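Local structure of KLLA0F12672p (4M3O) at residues 37-49 and 67-80. The protein probably dephosphorylates the C-terminal domain of RNA polymerase II as an Rtr1/RPAP2-family phosphatase, of which this is the zinc-binding N-terminal part. Sequence-based numbering, arbitrary orientation.
With ZN (zinc ion), chain C.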
loop_
_atom_site.group_PDB
_atom_site.type_symbol
_atom_site.label_atom_id
_atom_site.label_comp_id
_atom_site.label_asym_id
_atom_site.label_seq_id
_atom_site.Cartn_x
_atom_site.Cartn_y
_atom_site.Cartn_z
ATOM N N LEU A 37 7.432 -5.542 1.365
ATOM C CA LEU A 37 8.259 -4.513 0.741
ATOM C C LEU A 37 7.840 -3.159 1.259
ATOM O O LEU A 37 8.688 -2.300 1.544
ATOM C CB LEU A 37 8.096 -4.518 -0.784
ATOM C CG LEU A 37 9.053 -3.552 -1.503
ATOM C CD1 LEU A 37 10.506 -3.911 -1.191
ATOM C CD2 LEU A 37 8.808 -3.594 -3.011
ATOM N N LEU A 38 6.531 -2.963 1.443
ATOM C CA LEU A 38 6.075 -1.598 1.845
ATOM C C LEU A 38 6.175 -1.297 3.347
ATOM O O LEU A 38 5.811 -0.215 3.789
ATOM C CB LEU A 38 4.649 -1.363 1.345
ATOM C CG LEU A 38 4.539 -1.485 -0.192
ATOM C CD1 LEU A 38 3.127 -1.361 -0.693
ATOM C CD2 LEU A 38 5.454 -0.476 -0.859
ATOM N N ILE A 39 6.657 -2.249 4.129
ATOM C CA ILE A 39 7.017 -1.967 5.535
ATOM C C ILE A 39 8.525 -1.801 5.772
ATOM O O ILE A 39 8.927 -1.165 6.763
ATOM C CB ILE A 39 6.455 -3.024 6.500
ATOM C CG1 ILE A 39 7.197 -4.342 6.303
ATOM C CG2 ILE A 39 4.954 -3.130 6.276
ATOM C CD1 ILE A 39 7.771 -4.894 7.594
ATOM N N THR A 40 9.336 -2.367 4.867
ATOM C CA THR A 40 10.783 -2.215 4.872
ATOM C C THR A 40 11.150 -0.903 4.233
ATOM O O THR A 40 12.117 -0.288 4.670
ATOM C CB THR A 40 11.487 -3.380 4.151
ATOM O OG1 THR A 40 10.846 -3.650 2.897
ATOM C CG2 THR A 40 11.356 -4.588 4.973
ATOM N N LYS A 41 10.347 -0.457 3.252
ATOM C CA LYS A 41 10.611 0.762 2.460
ATOM C C LYS A 41 9.348 1.606 2.316
ATOM O O LYS A 41 8.232 1.087 2.512
ATOM C CB LYS A 41 11.044 0.391 1.039
ATOM C CG LYS A 41 12.335 -0.381 1.006
ATOM C CD LYS A 41 12.656 -0.896 -0.382
ATOM C CE LYS A 41 14.085 -1.446 -0.384
ATOM N NZ LYS A 41 14.600 -1.634 -1.762
ATOM N N ASP A 42 9.527 2.883 1.959
ATOM C CA ASP A 42 8.416 3.795 1.731
ATOM C C ASP A 42 8.310 3.942 0.249
ATOM O O ASP A 42 9.271 3.669 -0.455
ATOM C CB ASP A 42 8.640 5.123 2.422
ATOM C CG ASP A 42 8.979 4.948 3.921
ATOM O OD1 ASP A 42 8.368 4.091 4.600
ATOM O OD2 ASP A 42 9.850 5.689 4.430
ATOM N N VAL A 43 7.147 4.375 -0.223
ATOM C CA VAL A 43 6.847 4.499 -1.646
ATOM C C VAL A 43 7.431 5.803 -2.170
ATOM O O VAL A 43 7.280 6.849 -1.579
ATOM C CB VAL A 43 5.337 4.501 -1.907
ATOM C CG1 VAL A 43 5.043 4.963 -3.332
ATOM C CG2 VAL A 43 4.767 3.112 -1.593
ATOM N N LYS A 44 8.122 5.755 -3.291
ATOM C CA LYS A 44 8.923 6.895 -3.601
ATOM C C LYS A 44 8.099 8.044 -4.127
ATOM O O LYS A 44 8.370 9.168 -3.801
ATOM C CB LYS A 44 10.068 6.498 -4.490
ATOM C CG LYS A 44 9.799 6.490 -5.967
ATOM C CD LYS A 44 11.132 6.483 -6.706
ATOM C CE LYS A 44 12.076 7.560 -6.181
ATOM N NZ LYS A 44 11.411 8.897 -6.203
ATOM N N ASP A 45 7.061 7.794 -4.891
ATOM C CA ASP A 45 6.410 8.863 -5.582
ATOM C C ASP A 45 4.966 8.529 -5.903
ATOM O O ASP A 45 4.483 7.399 -5.703
ATOM C CB ASP A 45 7.165 9.113 -6.942
ATOM C CG ASP A 45 7.310 7.811 -7.794
ATOM O OD1 ASP A 45 8.183 7.727 -8.717
ATOM O OD2 ASP A 45 6.583 6.824 -7.500
ATOM N N ALA A 46 4.276 9.530 -6.432
ATOM C CA ALA A 46 2.881 9.418 -6.812
ATOM C C ALA A 46 2.601 8.282 -7.782
ATOM O O ALA A 46 1.556 7.581 -7.665
ATOM C CB ALA A 46 2.397 10.744 -7.389
ATOM N N ARG A 47 3.498 8.086 -8.736
ATOM C CA ARG A 47 3.181 7.163 -9.822
ATOM C C ARG A 47 3.198 5.736 -9.271
ATOM O O ARG A 47 2.412 4.870 -9.702
ATOM C CB ARG A 47 4.118 7.360 -11.050
ATOM C CG ARG A 47 5.546 6.873 -10.893
ATOM C CD ARG A 47 6.404 7.154 -12.136
ATOM N NE ARG A 47 6.457 6.042 -13.087
ATOM C CZ ARG A 47 7.247 4.967 -12.984
ATOM N NH1 ARG A 47 8.078 4.777 -11.939
ATOM N NH2 ARG A 47 7.189 4.036 -13.924
ATOM N N THR A 48 4.087 5.490 -8.313
ATOM C CA THR A 48 4.187 4.203 -7.703
ATOM C C THR A 48 2.938 3.914 -6.788
ATOM O O THR A 48 2.333 2.851 -6.795
ATOM C CB THR A 48 5.530 4.073 -6.949
ATOM O OG1 THR A 48 6.643 4.350 -7.826
ATOM C CG2 THR A 48 5.664 2.636 -6.388
ATOM N N MET A 49 2.545 4.935 -6.064
ATOM C CA MET A 49 1.392 4.927 -5.182
ATOM C C MET A 49 0.133 4.621 -5.987
ATOM O O MET A 49 -0.704 3.753 -5.603
ATOM C CB MET A 49 1.404 6.287 -4.510
ATOM C CG MET A 49 0.709 6.434 -3.227
ATOM S SD MET A 49 1.119 5.258 -1.923
ATOM C CE MET A 49 -0.347 5.745 -1.038
ATOM N N GLU A 67 0.690 -2.753 10.086
ATOM C CA GLU A 67 2.038 -3.331 10.012
ATOM C C GLU A 67 3.101 -2.240 9.929
ATOM O O GLU A 67 4.159 -2.354 10.568
ATOM C CB GLU A 67 2.121 -4.254 8.809
ATOM C CG GLU A 67 2.838 -5.551 8.959
ATOM C CD GLU A 67 2.279 -6.372 10.065
ATOM O OE1 GLU A 67 3.045 -6.620 10.995
ATOM O OE2 GLU A 67 1.089 -6.732 9.997
ATOM N N ARG A 68 2.810 -1.143 9.223
ATOM C CA ARG A 68 3.787 -0.040 9.181
ATOM C C ARG A 68 3.958 0.630 10.551
ATOM O O ARG A 68 5.097 0.980 10.983
ATOM C CB ARG A 68 3.440 0.998 8.107
ATOM C CG ARG A 68 3.831 0.595 6.677
ATOM C CD ARG A 68 3.314 1.586 5.662
ATOM N NE ARG A 68 3.850 2.929 5.823
ATOM C CZ ARG A 68 5.006 3.323 5.301
ATOM N NH1 ARG A 68 5.752 2.443 4.613
ATOM N NH2 ARG A 68 5.425 4.589 5.495
ATOM N N ASN A 69 2.843 0.819 11.240
ATOM C CA ASN A 69 2.917 1.368 12.579
ATOM C C ASN A 69 3.764 0.477 13.588
ATOM O O ASN A 69 4.513 0.996 14.389
ATOM C CB ASN A 69 1.500 1.577 13.121
ATOM C CG ASN A 69 0.740 2.684 12.405
ATOM O OD1 ASN A 69 1.299 3.494 11.625
ATOM N ND2 ASN A 69 -0.542 2.719 12.664
ATOM N N LEU A 70 3.640 -0.832 13.483
ATOM C CA LEU A 70 4.415 -1.785 14.318
ATOM C C LEU A 70 5.903 -1.690 14.105
ATOM O O LEU A 70 6.638 -2.138 14.947
ATOM C CB LEU A 70 4.023 -3.237 14.049
ATOM C CG LEU A 70 2.582 -3.589 14.388
ATOM C CD1 LEU A 70 2.286 -4.976 13.860
ATOM C CD2 LEU A 70 2.428 -3.583 15.895
ATOM N N VAL A 71 6.344 -1.158 12.967
ATOM C CA VAL A 71 7.779 -0.878 12.761
ATOM C C VAL A 71 8.052 0.658 12.820
ATOM O O VAL A 71 9.026 1.199 12.293
ATOM C CB VAL A 71 8.253 -1.532 11.460
ATOM C CG1 VAL A 71 9.762 -1.414 11.294
ATOM C CG2 VAL A 71 7.839 -3.009 11.432
ATOM N N LYS A 72 7.180 1.335 13.516
ATOM C CA LYS A 72 7.275 2.766 13.728
ATOM C C LYS A 72 7.286 3.622 12.452
ATOM O O LYS A 72 7.921 4.665 12.380
ATOM C CB LYS A 72 8.418 3.108 14.670
ATOM C CG LYS A 72 8.240 2.409 16.017
ATOM C CD LYS A 72 9.383 2.730 16.954
ATOM C CE LYS A 72 9.490 1.674 18.045
ATOM N NZ LYS A 72 10.723 1.973 18.803
ATOM N N ARG A 73 6.456 3.250 11.493
ATOM C CA ARG A 73 6.295 4.169 10.320
ATOM C C ARG A 73 4.893 4.735 10.264
ATOM O O ARG A 73 3.880 4.019 10.573
ATOM C CB ARG A 73 6.705 3.441 9.060
ATOM C CG ARG A 73 8.231 3.332 8.998
ATOM C CD ARG A 73 8.759 2.059 8.394
ATOM N NE ARG A 73 9.184 2.309 7.034
ATOM C CZ ARG A 73 10.372 2.041 6.515
ATOM N NH1 ARG A 73 11.336 1.440 7.201
ATOM N NH2 ARG A 73 10.578 2.343 5.252
ATOM N N CYS A 74 4.829 6.030 9.963
ATOM C CA CYS A 74 3.563 6.643 9.551
ATOM C C CYS A 74 2.829 5.697 8.586
ATOM O O CYS A 74 3.441 5.064 7.706
ATOM C CB CYS A 74 3.773 7.999 8.881
ATOM S SG CYS A 74 2.217 8.808 8.322
ATOM N N GLY A 75 1.536 5.577 8.813
ATOM C CA GLY A 75 0.681 4.716 8.037
ATOM C C GLY A 75 0.676 5.001 6.547
ATOM O O GLY A 75 0.630 4.075 5.740
ATOM N N TYR A 76 0.764 6.257 6.199
ATOM C CA TYR A 76 0.747 6.674 4.767
ATOM C C TYR A 76 2.051 6.291 4.085
ATOM O O TYR A 76 3.110 6.773 4.478
ATOM C CB TYR A 76 0.464 8.173 4.627
ATOM C CG TYR A 76 0.093 8.691 3.234
ATOM C CD1 TYR A 76 -0.896 8.065 2.472
ATOM C CD2 TYR A 76 0.722 9.844 2.712
ATOM C CE1 TYR A 76 -1.279 8.560 1.251
ATOM C CE2 TYR A 76 0.354 10.374 1.461
ATOM C CZ TYR A 76 -0.615 9.706 0.725
ATOM O OH TYR A 76 -1.039 10.167 -0.484
ATOM N N PRO A 77 1.979 5.335 3.124
ATOM C CA PRO A 77 3.161 4.689 2.547
ATOM C C PRO A 77 4.221 5.640 1.910
ATOM O O PRO A 77 5.364 5.308 1.903
ATOM C CB PRO A 77 2.582 3.691 1.502
ATOM C CG PRO A 77 1.162 3.524 1.865
ATOM C CD PRO A 77 0.724 4.728 2.646
ATOM N N LEU A 78 3.823 6.816 1.444
ATOM C CA LEU A 78 4.768 7.828 0.933
ATOM C C LEU A 78 5.603 8.518 2.011
ATOM O O LEU A 78 6.531 9.222 1.682
ATOM C CB LEU A 78 4.028 8.906 0.210
ATOM C CG LEU A 78 3.429 8.520 -1.144
ATOM C CD1 LEU A 78 2.444 9.623 -1.484
ATOM C CD2 LEU A 78 4.540 8.442 -2.217
ATOM N N CYS A 79 5.285 8.295 3.275
ATOM C CA CYS A 79 5.928 9.019 4.357
ATOM C C CYS A 79 7.084 8.235 4.954
ATOM O O CYS A 79 6.979 7.009 5.142
ATOM C CB CYS A 79 4.921 9.212 5.471
ATOM S SG CYS A 79 5.367 10.416 6.742
ATOM N N SER A 80 8.139 8.936 5.338
ATOM C CA SER A 80 9.270 8.295 5.989
ATOM C C SER A 80 9.405 8.763 7.437
ATOM O O SER A 80 10.429 8.560 8.046
ATOM C CB SER A 80 10.559 8.604 5.203
ATOM O OG SER A 80 10.746 10.000 5.151
HETATM ZN ZN ZN C . 3.271 10.750 7.621
HETATM O O HOH W 1 7.623 9.365 -0.723
#
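D42 reaches between R68 and R73, and its OD1 ties both arginines into one salt-bridge network. R68 grips OD1 end-on, with NH1 and NH2 each at 3.1 Å. The side chain of R73 points back at D42. Its NE bonds to OD1 (3.1 Å) on the syn side, tilted 23° from the carboxylate plane; a weaker bond comes from NH2. The guanidinium of R68 is a flat plate in a slot: CA of P77 sits over the middle of one face, and CB of R73 lies nearer the rim of the other. At its edge NH1 also donates a hydrogen bond to O of L38, in the last turn of helix 24-40, 2.8 Å away and in the guanidinium plane. Beside this, CG2 of I39 rests on CG of R68 and CB of E67.

At the other end V43 N bonds to P77 O (2.9 Å). L78 pushes its CD2 into a hollow made by CG1 and O of V43 and O of D45. CG of M49 packs on CG of L78. The bend of the M49 chain at chi2 (52°) carries CE to CE1 of Y76 (3.7 Å) and the P77 ring.

R68 also holds C74 O, through NE and NH2. C74 and C79 bind zinc with C112 and H116. An alanine in place of R68 would probably leave buried D42 with R73 alone of its two arginines, and L38 O and C74 O without these donors. A buried carboxylate answered by two arginines, one of which also holds C74 O, ties the end of helix 24-40 to the loop bearing C74 and C79.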